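Local coordinates for RagB/SusD family nutrient uptake outer membrane protein (Bacteroides thetaiotaomicron, PDB 7KV2) that probably captures beta-glucans at the cell surface as a SusD-family outer-membrane glycan-binding protein, helping their uptake by the gut bacterium, at residues V324-E327 with T328-Y332; I450-R453 with H454-F457; Q185-E188 with K189-S193. All coordinates share one frame; numbering follows the deposited sequence.

Contact 1: V324-E327 with T328-Y332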
# COMPACT_ATOMS: atom_id res chain seq x y z
N VAL A 324 12.28 1.50 11.75
CA VAL A 324 11.50 2.74 11.99
C VAL A 324 12.45 3.80 12.58
O VAL A 324 13.22 3.48 13.50
CB VAL A 324 10.30 2.48 12.91
CG1 VAL A 324 9.64 3.80 13.27
CG2 VAL A 324 9.34 1.47 12.29
N ARG A 325 12.46 4.99 11.98
CA ARG A 325 13.30 6.14 12.44
C ARG A 325 12.99 6.48 13.89
O ARG A 325 11.81 6.50 14.31
CB ARG A 325 13.07 7.36 11.56
CG ARG A 325 13.40 7.12 10.09
CD ARG A 325 13.19 8.40 9.34
NE ARG A 325 13.50 8.30 7.92
CZ ARG A 325 14.00 9.31 7.21
NH1 ARG A 325 14.35 10.45 7.78
NH2 ARG A 325 14.21 9.14 5.92
N LYS A 326 14.04 6.71 14.67
CA LYS A 326 13.89 7.24 16.05
C LYS A 326 12.95 8.45 16.01
O LYS A 326 12.08 8.56 16.91
CB LYS A 326 15.27 7.60 16.62
CG LYS A 326 15.30 8.10 18.05
CD LYS A 326 16.70 8.49 18.53
CE LYS A 326 16.74 8.83 20.00
NZ LYS A 326 18.08 9.32 20.41
N GLU A 327 13.07 9.31 15.00
CA GLU A 327 12.24 10.54 14.93
C GLU A 327 10.76 10.19 14.79
O GLU A 327 9.91 10.98 15.24
CB GLU A 327 12.72 11.43 13.79
CG GLU A 327 14.15 11.96 14.02
CD GLU A 327 15.30 10.96 13.94
OE1 GLU A 327 15.20 9.94 13.22
OE2 GLU A 327 16.34 11.22 14.53
N THR A 328 10.43 9.05 14.18
CA THR A 328 9.03 8.59 14.03
C THR A 328 8.48 8.27 15.42
O THR A 328 7.43 8.79 15.80
CB THR A 328 8.94 7.40 13.07
OG1 THR A 328 9.34 7.85 11.77
CG2 THR A 328 7.57 6.81 13.01
N TYR A 329 9.24 7.56 16.20
CA TYR A 329 8.80 7.25 17.58
C TYR A 329 8.60 8.54 18.41
O TYR A 329 7.56 8.67 19.15
CB TYR A 329 9.81 6.35 18.25
CG TYR A 329 9.49 6.06 19.69
CD1 TYR A 329 8.69 5.00 20.05
CD2 TYR A 329 10.06 6.82 20.70
CE1 TYR A 329 8.46 4.70 21.39
CE2 TYR A 329 9.81 6.56 22.04
CZ TYR A 329 9.01 5.49 22.38
OH TYR A 329 8.79 5.24 23.72
N GLU A 330 9.54 9.47 18.28
CA GLU A 330 9.56 10.74 19.06
C GLU A 330 8.46 11.72 18.64
O GLU A 330 8.16 12.58 19.45
CB GLU A 330 10.90 11.45 18.91
CG GLU A 330 12.02 10.66 19.51
CD GLU A 330 13.40 11.30 19.38
OE1 GLU A 330 13.62 12.07 18.40
OE2 GLU A 330 14.26 10.93 20.21
N ARG A 331 7.83 11.60 17.47
CA ARG A 331 6.83 12.60 17.02
C ARG A 331 5.49 12.33 17.72
O ARG A 331 4.69 13.28 17.81
CB ARG A 331 6.78 12.70 15.49
CG ARG A 331 5.70 11.91 14.76
CD ARG A 331 5.57 12.30 13.27
NE ARG A 331 6.88 12.27 12.59
CZ ARG A 331 7.35 11.24 11.85
NH1 ARG A 331 6.64 10.13 11.70
NH2 ARG A 331 8.53 11.32 11.28
N TYR A 332 5.29 11.14 18.30
CA TYR A 332 4.05 10.75 19.03
C TYR A 332 4.04 11.27 20.47
O TYR A 332 5.05 11.16 21.17
CB TYR A 332 3.89 9.22 19.08
CG TYR A 332 3.55 8.63 17.73
CD1 TYR A 332 2.27 8.71 17.20
CD2 TYR A 332 4.56 8.11 16.92
CE1 TYR A 332 1.97 8.19 15.93
CE2 TYR A 332 4.26 7.57 15.68
CZ TYR A 332 2.97 7.64 15.16
OH TYR A 332 2.71 7.18 13.87
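V324 and T328 meet where a loop turns into the short helix 326-331, so this is a local contact at a helix N-terminus, with R325 in the N-cap position. R325 O is the first acceptor of the helix backbone: it takes the N-H of T328 at 2.9 Å, from well above the carbonyl plane, and a weak, longer bond from Y329 N. One residue on, E330 N reaches K326 O at 3.0 Å, this time in the carbonyl plane. On the buried side V324 CG1 lies 3.7 Å from T328 CG2, the two side chains crossing at about a right angle. T328 keeps its methyl opposite the backbone N and its hydroxyl beside that N (chi1 -65°), which leaves CG2 for V324 while OG1 bonds to the backbone O of D80. On the outer side K326, extended throughout, runs past the carboxylate of E330; its CE comes within 3.3 Å of E330 OE2, but NZ stays 4.2 Å from that oxygen, short of a salt bridge. E327 OE2 bonds to the hydroxyl of Y482. The guanidinium of R331 has E327 O above one face, out toward its rim, and forms a salt bridge with D80. The helix start thus has a buried flank fixed by methyl packing and bonds to D80, whereas the exposed K326-E330 pair probably adds only a loose electrostatic attraction.

Contact 2: I450-R453 with H454-F457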
# COMPACT_ATOMS: atom_id res chain seq x y z
N ILE A 450 -3.10 16.82 7.28
CA ILE A 450 -1.95 16.16 6.63
C ILE A 450 -1.08 15.51 7.72
O ILE A 450 -0.63 14.34 7.53
CB ILE A 450 -1.19 17.15 5.74
CG1 ILE A 450 -2.08 17.66 4.60
CG2 ILE A 450 0.08 16.50 5.23
CD1 ILE A 450 -2.60 16.54 3.73
N GLU A 451 -0.88 16.20 8.83
CA GLU A 451 -0.09 15.61 9.94
C GLU A 451 -0.85 14.44 10.58
O GLU A 451 -0.18 13.49 11.06
CB GLU A 451 0.39 16.69 10.89
CG GLU A 451 1.26 16.13 12.01
CD GLU A 451 2.59 15.48 11.62
OE1 GLU A 451 2.99 15.44 10.42
OE2 GLU A 451 3.26 15.03 12.57
N GLU A 452 -2.19 14.46 10.63
CA GLU A 452 -2.94 13.33 11.22
C GLU A 452 -2.75 12.11 10.31
O GLU A 452 -2.55 11.03 10.83
CB GLU A 452 -4.42 13.63 11.40
CG GLU A 452 -5.13 12.64 12.30
CD GLU A 452 -4.76 12.77 13.76
OE1 GLU A 452 -4.37 13.91 14.18
OE2 GLU A 452 -4.76 11.72 14.45
N ARG A 453 -2.76 12.29 8.99
CA ARG A 453 -2.45 11.20 8.04
C ARG A 453 -1.06 10.63 8.37
O ARG A 453 -0.88 9.40 8.35
CB ARG A 453 -2.51 11.68 6.59
CG ARG A 453 -3.87 12.15 6.14
CD ARG A 453 -3.82 12.69 4.71
NE ARG A 453 -3.64 11.60 3.76
CZ ARG A 453 -4.59 10.84 3.23
NH1 ARG A 453 -5.89 11.10 3.38
NH2 ARG A 453 -4.21 9.83 2.46
N HIS A 454 -0.09 11.51 8.59
CA HIS A 454 1.31 11.16 8.87
C HIS A 454 1.36 10.24 10.10
O HIS A 454 2.07 9.24 10.07
CB HIS A 454 2.12 12.46 9.07
CG HIS A 454 3.58 12.24 9.16
ND1 HIS A 454 4.44 13.20 9.66
CD2 HIS A 454 4.34 11.18 8.81
CE1 HIS A 454 5.67 12.75 9.59
NE2 HIS A 454 5.64 11.49 9.10
N LEU A 455 0.64 10.61 11.15
CA LEU A 455 0.58 9.84 12.42
C LEU A 455 -0.15 8.50 12.18
O LEU A 455 0.25 7.51 12.80
CB LEU A 455 -0.19 10.69 13.45
CG LEU A 455 0.51 11.97 13.94
CD1 LEU A 455 -0.41 12.76 14.86
CD2 LEU A 455 1.79 11.66 14.70
N GLU A 456 -1.15 8.50 11.30
CA GLU A 456 -2.14 7.40 11.12
C GLU A 456 -1.59 6.25 10.25
O GLU A 456 -1.95 5.08 10.50
CB GLU A 456 -3.41 7.99 10.51
CG GLU A 456 -4.54 7.01 10.38
CD GLU A 456 -5.15 6.43 11.64
OE1 GLU A 456 -4.89 6.97 12.75
OE2 GLU A 456 -5.88 5.40 11.50
N PHE A 457 -0.78 6.54 9.24
CA PHE A 457 -0.48 5.60 8.14
C PHE A 457 1.01 5.31 7.95
O PHE A 457 1.39 4.94 6.87
CB PHE A 457 -1.05 6.16 6.82
CG PHE A 457 -2.54 6.41 6.82
CD1 PHE A 457 -3.42 5.36 7.04
CD2 PHE A 457 -3.05 7.69 6.66
CE1 PHE A 457 -4.78 5.58 7.06
CE2 PHE A 457 -4.42 7.92 6.68
CZ PHE A 457 -5.28 6.86 6.88
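E451 lays its carboxylate beside the imidazole of H454, nearly one turn further along the helix, and OE1 takes the N-H of ND1 at 2.8 Å. The oxygen lies in the ring plane, at its edge, and is met on its syn side, 32° out of the carboxylate plane; carboxylate and ring stand 74° apart. E451 bends at chi2 (64°), which brings its acid group forward along the helix to the ring, whose other nitrogen, NE2, bonds to D80. This His-carboxylate pair probably fixes the ring's rotation, and an alanine in place of E451 would probably leave ND1 without its acceptor and the imidazole less firmly oriented. The setting is the last two turns of helix 446-456, in the SusD-family part of the chain, where I450 O, E451 O and E452 O each accept an N-H four residues on. L455 CG packs 3.3 Å from E451 O. At the end of the helix F457 leaves helical geometry; its backbone N makes a weak bond to R453 O, and its CD2 approaches R453 CB at 4.0 Å. The guanidinium of R453 reaches instead to D466 and E407, and the E456 carboxylate is held by the hydroxyl of S406 and by R338, R404 and R435.

Contact 3: Q185-E188 with K189-S193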
# COMPACT_ATOMS: atom_id res chain seq x y z
N GLN A 185 -2.54 12.35 -19.18
CA GLN A 185 -3.40 11.54 -20.10
C GLN A 185 -3.79 10.22 -19.41
O GLN A 185 -4.89 9.76 -19.64
CB GLN A 185 -2.66 11.23 -21.40
CG GLN A 185 -2.53 12.43 -22.32
CD GLN A 185 -1.65 12.13 -23.51
OE1 GLN A 185 -0.69 11.37 -23.44
NE2 GLN A 185 -2.02 12.71 -24.65
N LEU A 186 -2.90 9.60 -18.63
CA LEU A 186 -3.25 8.30 -17.99
C LEU A 186 -4.32 8.56 -16.92
O LEU A 186 -5.32 7.83 -16.89
CB LEU A 186 -1.98 7.64 -17.45
CG LEU A 186 -2.20 6.30 -16.76
CD1 LEU A 186 -3.01 5.32 -17.60
CD2 LEU A 186 -0.88 5.68 -16.37
N TYR A 187 -4.19 9.65 -16.16
CA TYR A 187 -5.19 10.08 -15.15
C TYR A 187 -6.58 10.12 -15.80
O TYR A 187 -7.58 9.59 -15.28
CB TYR A 187 -4.84 11.43 -14.52
CG TYR A 187 -5.96 11.99 -13.70
CD1 TYR A 187 -6.24 11.43 -12.45
CD2 TYR A 187 -6.83 12.93 -14.20
CE1 TYR A 187 -7.31 11.87 -11.70
CE2 TYR A 187 -7.92 13.37 -13.46
CZ TYR A 187 -8.17 12.82 -12.21
OH TYR A 187 -9.21 13.23 -11.44
N GLU A 188 -6.63 10.74 -16.98
CA GLU A 188 -7.89 10.89 -17.74
C GLU A 188 -8.50 9.52 -18.01
O GLU A 188 -9.70 9.41 -17.77
CB GLU A 188 -7.63 11.68 -19.02
CG GLU A 188 -7.50 13.15 -18.76
CD GLU A 188 -8.73 13.83 -18.17
OE1 GLU A 188 -9.86 13.37 -18.46
OE2 GLU A 188 -8.55 14.82 -17.41
N LYS A 189 -7.73 8.56 -18.50
CA LYS A 189 -8.24 7.19 -18.79
C LYS A 189 -8.70 6.56 -17.46
O LYS A 189 -9.78 5.90 -17.43
CB LYS A 189 -7.16 6.32 -19.41
CG LYS A 189 -6.60 6.79 -20.74
CD LYS A 189 -7.50 6.54 -21.91
CE LYS A 189 -6.78 6.79 -23.22
NZ LYS A 189 -7.74 7.20 -24.27
N MET A 190 -7.89 6.70 -16.41
CA MET A 190 -8.19 6.07 -15.08
C MET A 190 -9.50 6.63 -14.52
O MET A 190 -10.40 5.83 -14.17
CB MET A 190 -7.04 6.32 -14.11
CG MET A 190 -5.82 5.50 -14.48
SD MET A 190 -4.31 6.00 -13.58
CE MET A 190 -4.76 5.76 -11.86
N VAL A 191 -9.62 7.93 -14.38
CA VAL A 191 -10.80 8.52 -13.70
C VAL A 191 -12.07 8.24 -14.51
O VAL A 191 -13.09 7.92 -13.89
CB VAL A 191 -10.58 10.00 -13.35
CG1 VAL A 191 -10.70 10.94 -14.55
CG2 VAL A 191 -11.55 10.39 -12.25
N THR A 192 -12.01 8.29 -15.85
CA THR A 192 -13.18 7.99 -16.71
C THR A 192 -13.60 6.52 -16.52
O THR A 192 -14.80 6.28 -16.42
CB THR A 192 -12.89 8.33 -18.18
OG1 THR A 192 -12.65 9.73 -18.22
CG2 THR A 192 -14.05 8.00 -19.10
N SER A 193 -12.65 5.58 -16.47
CA SER A 193 -12.94 4.14 -16.19
C SER A 193 -13.66 3.97 -14.85
O SER A 193 -14.63 3.21 -14.79
CB SER A 193 -11.68 3.32 -16.22
OG SER A 193 -11.18 3.18 -17.54
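Helix 183-200 carries this contact through consecutive turns, with Y187 and V191 paired on one flank and L186 and M190 on another. V191 CG1 sits over one face of the Y187 ring, 4.2 Å from its centroid and 28° off the ring normal, a CH-pi contact. Its other methyl, CG2, comes near the phenol end, 3.8 Å from Y187 OH. The valine can use both branches because CG1 is tucked between its own backbone N and carbonyl carbon (chi1 76°), while CG2 points opposite that N. The tyrosine hydroxyl bonds to D233. L186 and M190 cross at a slant, the sulfur SD lying 3.8 Å from L186 CG. These residues face two neighbouring helices of the alpha-helical SusD fold, which is built on tetratricopeptide-repeat helix packing: Y187, M190 and V191 touch helix 217-231, and L186 and M190 touch helix 137-162. The backbone keeps regular i to i+4 hydrogen bonds, in which V191 N meets Y187 O at 2.8 Å almost straight, the angle at the hydrogen being 176°. On a more exposed side, E188 O accepts twice from T192, from N at 3.2 Å and from OG1 at 3.0 Å, the two donors arriving from opposite faces of the carbonyl plane. With OG1 beside its own N, the threonine hydroxyl turns back to that carbonyl, which satisfies it within the helix and leaves the T192 methyl opposite the backbone N.

In the fold
From the N terminus, contact 3 comes first, in helix 183-200 of the N-terminal, tetratricopeptide-like half; contacts 1 and 2 follow in the SusD-family half. Each joins adjoining pieces of one continuous stretch, so none closes a long loop, and the three run in series, neither nested nor crossed. Contacts 1 and 2 nevertheless touch: Y332 OH lies 2.7 Å from L455 O, a probable hydrogen bond, and R331 CG packs against L455 CD2, tying helix 326-331 to helix 446-456. One carboxylate oxygen, D80 OD1, is shared by the two and so joins both helices to an earlier part of the chain. Contact 3 stands apart, its centre about 37 Å from that of contact 1, across the chain's centre.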